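Local coordinates for flagellar pocket-related cytoskeletal protein (PDB 6SJQ) that probably serves in building the flagellar pocket collar of the trypanosome, this chain being the protein's N-terminal ubiquitin-fold domain, which carries a long structured loop for protein binding, at residues Met4-Asn16 against Phe21-Leu34. Residues are numbered along the deposited sequence; the frame is centred on the assembly and turned at random. Where two conformers were deposited one is given.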
# COMPACT_ATOMS: atom_id res chain seq x y z
N MET A 4 2.71 17.93 11.70
CA MET A 4 1.29 18.07 12.06
C MET A 4 0.54 16.74 11.95
O MET A 4 -0.13 16.31 12.90
CB MET A 4 0.62 19.12 11.17
CG MET A 4 -0.73 19.62 11.69
SD MET A 4 -1.42 20.81 10.53
CE MET A 4 -1.79 19.69 9.17
N ALA A 5 0.64 16.08 10.80
CA ALA A 5 0.10 14.73 10.66
C ALA A 5 1.28 13.80 10.40
O ALA A 5 2.36 14.27 10.03
CB ALA A 5 -0.89 14.66 9.51
N PHE A 6 1.09 12.50 10.62
CA PHE A 6 2.13 11.53 10.34
C PHE A 6 1.80 10.85 9.01
O PHE A 6 0.73 10.24 8.87
CB PHE A 6 2.15 10.48 11.47
CG PHE A 6 3.32 9.54 11.41
CD1 PHE A 6 3.33 8.47 10.52
CD2 PHE A 6 4.41 9.73 12.26
CE1 PHE A 6 4.41 7.60 10.47
CE2 PHE A 6 5.50 8.84 12.22
CZ PHE A 6 5.49 7.77 11.32
N LEU A 7 2.74 10.93 8.05
CA LEU A 7 2.49 10.42 6.71
C LEU A 7 3.28 9.14 6.49
O LEU A 7 4.38 8.99 7.01
CB LEU A 7 2.91 11.44 5.65
CG LEU A 7 2.22 12.80 5.89
CD1 LEU A 7 2.78 13.89 4.99
CD2 LEU A 7 0.76 12.64 5.66
N VAL A 8 2.68 8.22 5.73
CA VAL A 8 3.37 7.02 5.27
C VAL A 8 3.08 6.85 3.78
O VAL A 8 1.95 7.02 3.37
CB VAL A 8 2.87 5.77 6.03
CG1 VAL A 8 3.66 4.54 5.58
CG2 VAL A 8 3.01 5.96 7.55
N GLN A 9 4.08 6.50 2.97
CA GLN A 9 3.83 6.18 1.55
C GLN A 9 3.64 4.68 1.45
O GLN A 9 4.45 3.92 1.98
CB GLN A 9 5.03 6.55 0.69
CG GLN A 9 5.44 8.01 0.76
CD GLN A 9 6.70 8.27 -0.04
OE1 GLN A 9 6.66 8.35 -1.27
NE2 GLN A 9 7.85 8.34 0.65
N VAL A 10 2.55 4.24 0.83
CA VAL A 10 2.29 2.80 0.69
C VAL A 10 2.15 2.43 -0.79
O VAL A 10 1.31 2.98 -1.51
CB VAL A 10 1.04 2.39 1.48
CG1 VAL A 10 1.01 0.90 1.65
CG2 VAL A 10 1.06 3.05 2.85
N ALA A 11 3.00 1.50 -1.23
CA ALA A 11 3.00 1.08 -2.61
C ALA A 11 2.56 -0.37 -2.76
O ALA A 11 2.69 -1.18 -1.84
CB ALA A 11 4.40 1.29 -3.23
N ALA A 12 2.00 -0.67 -3.94
CA ALA A 12 1.64 -2.04 -4.29
C ALA A 12 1.55 -2.18 -5.81
O ALA A 12 1.48 -1.18 -6.53
CB ALA A 12 0.30 -2.44 -3.65
N ASP A 13 1.54 -3.42 -6.28
CA ASP A 13 1.30 -3.65 -7.70
C ASP A 13 -0.17 -3.96 -7.95
O ASP A 13 -0.69 -4.97 -7.48
CB ASP A 13 2.20 -4.76 -8.24
CG ASP A 13 3.62 -4.26 -8.44
OD1 ASP A 13 3.82 -3.43 -9.35
OD2 ASP A 13 4.53 -4.67 -7.69
N ILE A 14 -0.83 -3.07 -8.68
CA ILE A 14 -2.25 -3.25 -8.99
C ILE A 14 -2.47 -3.31 -10.52
O ILE A 14 -2.20 -2.34 -11.23
CB ILE A 14 -3.11 -2.10 -8.39
CG1 ILE A 14 -2.80 -1.89 -6.89
CG2 ILE A 14 -4.59 -2.35 -8.65
CD1 ILE A 14 -3.31 -2.96 -5.93
N PHE A 15 -2.97 -4.44 -10.99
CA PHE A 15 -3.11 -4.71 -12.44
C PHE A 15 -1.90 -4.31 -13.27
O PHE A 15 -2.05 -3.59 -14.26
CB PHE A 15 -4.33 -3.98 -13.01
CG PHE A 15 -5.62 -4.42 -12.43
CD1 PHE A 15 -6.07 -5.72 -12.61
CD2 PHE A 15 -6.41 -3.54 -11.71
CE1 PHE A 15 -7.28 -6.14 -12.06
CE2 PHE A 15 -7.63 -3.94 -11.17
CZ PHE A 15 -8.06 -5.25 -11.34
N ASN A 16 -0.72 -4.74 -12.87
CA ASN A 16 0.49 -4.42 -13.64
C ASN A 16 0.88 -2.93 -13.70
O ASN A 16 1.60 -2.52 -14.61
CB ASN A 16 0.41 -4.99 -15.07
CG ASN A 16 0.71 -6.48 -15.13
OD1 ASN A 16 1.62 -6.97 -14.47
ND2 ASN A 16 -0.06 -7.20 -15.94
N PHE A 21 0.56 5.45 -2.67
CA PHE A 21 -0.36 6.36 -1.99
C PHE A 21 0.22 6.99 -0.73
O PHE A 21 0.88 6.32 0.09
CB PHE A 21 -1.65 5.63 -1.62
CG PHE A 21 -2.48 5.21 -2.80
CD1 PHE A 21 -2.65 6.06 -3.89
CD2 PHE A 21 -3.12 3.97 -2.82
CE1 PHE A 21 -3.42 5.68 -4.97
CE2 PHE A 21 -3.88 3.58 -3.90
CZ PHE A 21 -4.05 4.44 -4.97
N GLU A 22 -0.04 8.29 -0.57
CA GLU A 22 0.29 8.99 0.68
C GLU A 22 -0.86 8.80 1.65
O GLU A 22 -1.98 9.27 1.38
CB GLU A 22 0.47 10.48 0.36
CG GLU A 22 1.03 11.31 1.48
CD GLU A 22 1.18 12.75 1.03
OE1 GLU A 22 2.15 13.06 0.31
OE2 GLU A 22 0.30 13.56 1.38
N LEU A 23 -0.63 8.10 2.76
CA LEU A 23 -1.68 7.91 3.77
C LEU A 23 -1.36 8.81 4.94
O LEU A 23 -0.20 8.95 5.33
CB LEU A 23 -1.72 6.44 4.21
CG LEU A 23 -2.00 5.41 3.11
CD1 LEU A 23 -2.23 4.04 3.76
CD2 LEU A 23 -3.23 5.81 2.29
N SER A 24 -2.38 9.47 5.49
CA SER A 24 -2.20 10.42 6.59
C SER A 24 -2.82 9.88 7.88
O SER A 24 -3.91 9.29 7.85
CB SER A 24 -2.85 11.77 6.25
OG SER A 24 -2.23 12.40 5.14
N PHE A 25 -2.14 10.08 9.00
CA PHE A 25 -2.66 9.66 10.30
C PHE A 25 -2.40 10.77 11.32
O PHE A 25 -1.48 11.58 11.15
CB PHE A 25 -1.98 8.37 10.78
CG PHE A 25 -2.04 7.24 9.78
CD1 PHE A 25 -1.08 7.12 8.79
CD2 PHE A 25 -3.09 6.34 9.82
CE1 PHE A 25 -1.14 6.09 7.85
CE2 PHE A 25 -3.17 5.29 8.89
CZ PHE A 25 -2.19 5.16 7.90
N PRO A 26 -3.20 10.83 12.40
CA PRO A 26 -2.96 11.84 13.44
C PRO A 26 -1.60 11.70 14.15
O PRO A 26 -1.06 12.69 14.63
CB PRO A 26 -4.09 11.59 14.45
CG PRO A 26 -5.18 10.97 13.64
CD PRO A 26 -4.47 10.11 12.61
N SER A 27 -1.08 10.49 14.22
CA SER A 27 0.25 10.25 14.78
C SER A 27 0.67 8.90 14.25
O SER A 27 -0.09 8.29 13.48
CB SER A 27 0.23 10.25 16.32
OG SER A 27 -0.42 9.10 16.84
N ARG A 28 1.84 8.41 14.64
CA ARG A 28 2.34 7.14 14.09
C ARG A 28 1.30 6.04 14.26
O ARG A 28 0.87 5.77 15.39
CB ARG A 28 3.64 6.73 14.79
CG ARG A 28 4.08 5.31 14.45
CD ARG A 28 5.39 4.94 15.13
NE ARG A 28 6.31 6.08 15.15
CZ ARG A 28 7.62 5.97 15.29
NH1 ARG A 28 8.18 4.77 15.41
NH2 ARG A 28 8.38 7.06 15.30
N PRO A 29 0.86 5.43 13.15
CA PRO A 29 -0.19 4.42 13.30
C PRO A 29 0.34 3.09 13.83
O PRO A 29 1.53 2.80 13.73
CB PRO A 29 -0.70 4.23 11.87
CG PRO A 29 0.53 4.52 11.01
CD PRO A 29 1.28 5.62 11.74
N SER A 30 -0.55 2.29 14.40
CA SER A 30 -0.22 0.89 14.67
C SER A 30 -0.18 0.12 13.37
O SER A 30 -0.76 0.55 12.36
CB SER A 30 -1.21 0.26 15.65
OG SER A 30 -2.52 0.18 15.08
N ILE A 31 0.51 -1.02 13.36
CA ILE A 31 0.54 -1.85 12.17
C ILE A 31 -0.87 -2.28 11.74
O ILE A 31 -1.19 -2.28 10.56
CB ILE A 31 1.45 -3.09 12.36
CG1 ILE A 31 2.93 -2.67 12.39
CG2 ILE A 31 1.20 -4.10 11.23
CD1 ILE A 31 3.85 -3.78 12.87
N SER A 32 -1.74 -2.61 12.71
CA SER A 32 -3.13 -2.96 12.39
C SER A 32 -3.87 -1.80 11.74
O SER A 32 -4.63 -2.01 10.79
CB SER A 32 -3.88 -3.40 13.66
OG SER A 32 -3.25 -4.54 14.22
N GLU A 33 -3.69 -0.59 12.27
CA GLU A 33 -4.32 0.62 11.76
C GLU A 33 -3.83 0.93 10.33
O GLU A 33 -4.64 1.20 9.43
CB GLU A 33 -3.98 1.79 12.69
CG GLU A 33 -4.49 3.16 12.25
CD GLU A 33 -3.99 4.26 13.18
OE1 GLU A 33 -3.24 3.92 14.12
OE2 GLU A 33 -4.33 5.46 12.98
N LEU A 34 -2.52 0.87 10.15
CA LEU A 34 -1.87 1.07 8.85
C LEU A 34 -2.40 0.04 7.85
O LEU A 34 -2.74 0.38 6.71
CB LEU A 34 -0.34 0.96 9.02
CG LEU A 34 0.60 1.09 7.81
CD1 LEU A 34 0.73 -0.20 7.00
CD2 LEU A 34 0.14 2.23 6.93
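Phe6 lays one face of its ring on the backbone of Arg28, whose CA sits 3.7 Å from the ring centroid and 12° off its normal, a CH-pi contact. With CG anti to the backbone N (chi1 -171°), the ring leans along the loop after strand 17-25, and its CD1 lies 3.7 Å from Pro29 CD. Pro29 in turn places CG over the centre of the Phe25 ring, so proline bridges the two aromatic side chains. Val8, Val10 and Leu23 extend the same sheet face as Phe6 and Phe25: Val10 CG2 meets Leu23 CD1 at 3.6 Å, and Leu34 CD2 closes over both valines from the first turn of helix 31-49. A capping box of Ser30 and Glu33 starts that helix.

Six backbone bonds join Phe6 to Phe25, Val8 to Leu23 and Val10 to Phe21 as antiparallel hydrogen-bonded pairs. On the face of Leu7, Gln9, Glu22 and Ser24, Glu22 OE2 forms a salt bridge with Lys111 NZ and its OE1 a hydrogen bond with Tyr86 OH, while Gln9 NE2 bonds Tyr86 O. In this first hairpin of the ubiquitin fold, Glu22 and Gln9 thus tie one face to later parts of the chain, while Val8 and Val10 pack against Leu34 and Phe6 lies on the loop before the helix.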